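Local atomic coordinates of RegF protein (PDB entry 4HOJ), a protein that binds glutathione and calcium ions as a stringent starvation protein A of the glutathione transferase superfamily. Residues E41-A44 against Y49-V52. Sequence-based numbering, arbitrary orientation.
With GSH (glutathione), chain C.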
loop_
_atom_site.group_PDB
_atom_site.type_symbol
_atom_site.label_atom_id
_atom_site.label_comp_id
_atom_site.label_asym_id
_atom_site.label_seq_id
_atom_site.Cartn_x
_atom_site.Cartn_y
_atom_site.Cartn_z
ATOM N N GLU A 41 -8.553 25.411 -0.385
ATOM C CA GLU A 41 -7.566 25.227 -1.446
ATOM C C GLU A 41 -6.272 24.588 -0.949
ATOM O O GLU A 41 -5.600 23.881 -1.698
ATOM C CB GLU A 41 -7.293 26.551 -2.158
ATOM C CG GLU A 41 -8.436 26.955 -3.035
ATOM C CD GLU A 41 -8.217 28.322 -3.657
ATOM O OE1 GLU A 41 -7.148 28.960 -3.453
ATOM O OE2 GLU A 41 -9.129 28.794 -4.352
ATOM N N ASP A 42 -5.937 24.780 0.318
ATOM C CA ASP A 42 -4.677 24.227 0.774
ATOM C C ASP A 42 -4.725 22.717 0.893
ATOM O O ASP A 42 -3.670 22.075 0.926
ATOM C CB ASP A 42 -4.124 24.901 2.026
ATOM C CG ASP A 42 -4.833 24.542 3.255
ATOM O OD1 ASP A 42 -4.192 24.651 4.334
ATOM O OD2 ASP A 42 -6.014 24.141 3.168
ATOM N N LEU A 43 -5.913 22.096 0.968
ATOM C CA LEU A 43 -6.019 20.645 0.928
ATOM C C LEU A 43 -5.335 20.056 -0.316
ATOM O O LEU A 43 -4.605 19.053 -0.202
ATOM C CB LEU A 43 -7.467 20.158 1.037
ATOM C CG LEU A 43 -7.576 18.660 1.302
ATOM C CD1 LEU A 43 -7.026 18.199 2.698
ATOM C CD2 LEU A 43 -9.014 18.148 1.171
ATOM N N ALA A 44 -5.547 20.644 -1.481
ATOM C CA ALA A 44 -4.910 20.111 -2.680
ATOM C C ALA A 44 -3.403 20.393 -2.736
ATOM O O ALA A 44 -2.685 19.700 -3.446
ATOM C CB ALA A 44 -5.612 20.628 -3.911
ATOM N N TYR A 49 -4.353 14.380 -4.280
ATOM C CA TYR A 49 -5.671 13.786 -4.486
ATOM C C TYR A 49 -6.818 14.572 -3.864
ATOM O O TYR A 49 -7.972 14.199 -4.063
ATOM C CB TYR A 49 -5.695 12.343 -3.973
ATOM C CG TYR A 49 -4.553 11.541 -4.532
ATOM C CD1 TYR A 49 -4.358 11.428 -5.895
ATOM C CD2 TYR A 49 -3.614 10.960 -3.704
ATOM C CE1 TYR A 49 -3.275 10.705 -6.395
ATOM C CE2 TYR A 49 -2.537 10.238 -4.204
ATOM C CZ TYR A 49 -2.392 10.131 -5.528
ATOM O OH TYR A 49 -1.278 9.396 -6.003
ATOM N N ASN A 50 -6.468 15.641 -3.140
ATOM C CA ASN A 50 -7.501 16.558 -2.605
ATOM C C ASN A 50 -8.539 15.872 -1.711
ATOM O O ASN A 50 -9.749 16.055 -1.866
ATOM C CB ASN A 50 -8.191 17.266 -3.748
ATOM C CG ASN A 50 -8.909 18.522 -3.314
ATOM O OD1 ASN A 50 -8.587 19.128 -2.296
ATOM N ND2 ASN A 50 -9.826 18.968 -4.155
ATOM N N GLN A 51 -8.050 15.025 -0.807
ATOM C CA GLN A 51 -8.843 14.229 0.109
ATOM C C GLN A 51 -8.313 14.386 1.533
ATOM O O GLN A 51 -7.163 14.747 1.795
ATOM C CB GLN A 51 -8.759 12.749 -0.244
ATOM C CG GLN A 51 -9.411 12.440 -1.570
ATOM C CD GLN A 51 -9.315 10.973 -1.898
ATOM O OE1 GLN A 51 -8.329 10.310 -1.551
ATOM N NE2 GLN A 51 -10.354 10.428 -2.539
ATOM N N VAL A 52 -9.222 14.060 2.467
ATOM C CA VAL A 52 -8.824 13.789 3.849
ATOM C C VAL A 52 -8.764 12.276 4.065
ATOM O O VAL A 52 -9.434 11.523 3.355
ATOM C CB VAL A 52 -9.832 14.424 4.867
ATOM C CG1 VAL A 52 -9.678 15.915 4.793
ATOM C CG2 VAL A 52 -11.266 13.962 4.578
HETATM N N1 GSH C . -7.101 6.199 0.117
HETATM C CA1 GSH C . -7.539 7.330 0.986
HETATM C C1 GSH C . -7.093 7.103 2.383
HETATM O O11 GSH C . -6.803 8.081 3.118
HETATM O O12 GSH C . -7.057 5.926 2.788
HETATM C CB1 GSH C . -9.047 7.587 0.850
HETATM C CG1 GSH C . -9.502 8.890 1.517
HETATM C CD1 GSH C . -10.897 9.260 1.049
HETATM O OE1 GSH C . -11.558 8.587 0.291
HETATM N N2 GSH C . -11.352 10.429 1.639
HETATM C CA2 GSH C . -12.670 10.931 1.251
HETATM C C2 GSH C . -12.437 12.281 0.619
HETATM O O2 GSH C . -11.651 13.143 0.978
HETATM C CB2 GSH C . -13.620 11.152 2.378
HETATM S SG2 GSH C . -13.928 9.708 3.356
HETATM N N3 GSH C . -13.368 12.570 -0.463
HETATM C CA3 GSH C . -13.298 13.823 -1.194
HETATM C C3 GSH C . -12.978 13.489 -2.618
HETATM O O31 GSH C . -12.639 12.337 -3.059
HETATM O O32 GSH C . -13.038 14.457 -3.411
HETATM O O HOH W 1 -8.341 21.850 -2.223
#
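Leu-43 meets the loop 49-52 with both of its methyl branches, a compact example of how a short helix can back a ligand-binding loop. Its CD2 lies 3.6 Å from Asn-50 OD1 and near the carbonyl carbon of the same residue, while CD1 sits 3.6 Å from Gln-51 O and reaches Val-52 CG1 at 4.1 Å. The side chains of Leu-43 and Asn-50 cross at about a right angle. The first torsion of Asn-50 swings CG away from its backbone N (chi1 -161°), bringing OD1 beside the CB of Ala-44. That oxygen approaches Ala-44 N too, but at an angle too poor for a direct bond. A water bridges the gap instead: it accepts from Ala-44 N at 3.1 Å and donates to Asn-50 OD1 at 2.7 Å.

On the glutathione side, Val-52 pairs with the tripeptide through its backbone, donating from N to O2 and accepting at O from N2 of glutathione at 2.8 Å. Val-52 precedes Pro-53, and this two-way pairing is as in other glutathione transferases, where this proline is cis. Gln-51, extended beyond CG, adds a nearly straight bond from NE2 to O31 (170°).

Further out, Asn-47 ND2 hydrogen-bonds Gln-51 O, the carbonyl that Leu-43 touches, and Lys-39 NZ bonds both Asn-50 O and glutathione. Val-52 also packs on Ile-34, Ile-36 and Cys-12, the residue that can bind glutathione covalently. The chemistry thus divides: van der Waals packing, much of it methyl groups against amide oxygens, and one bridging water join helix to loop, whereas directional hydrogen bonds recognise the ligand.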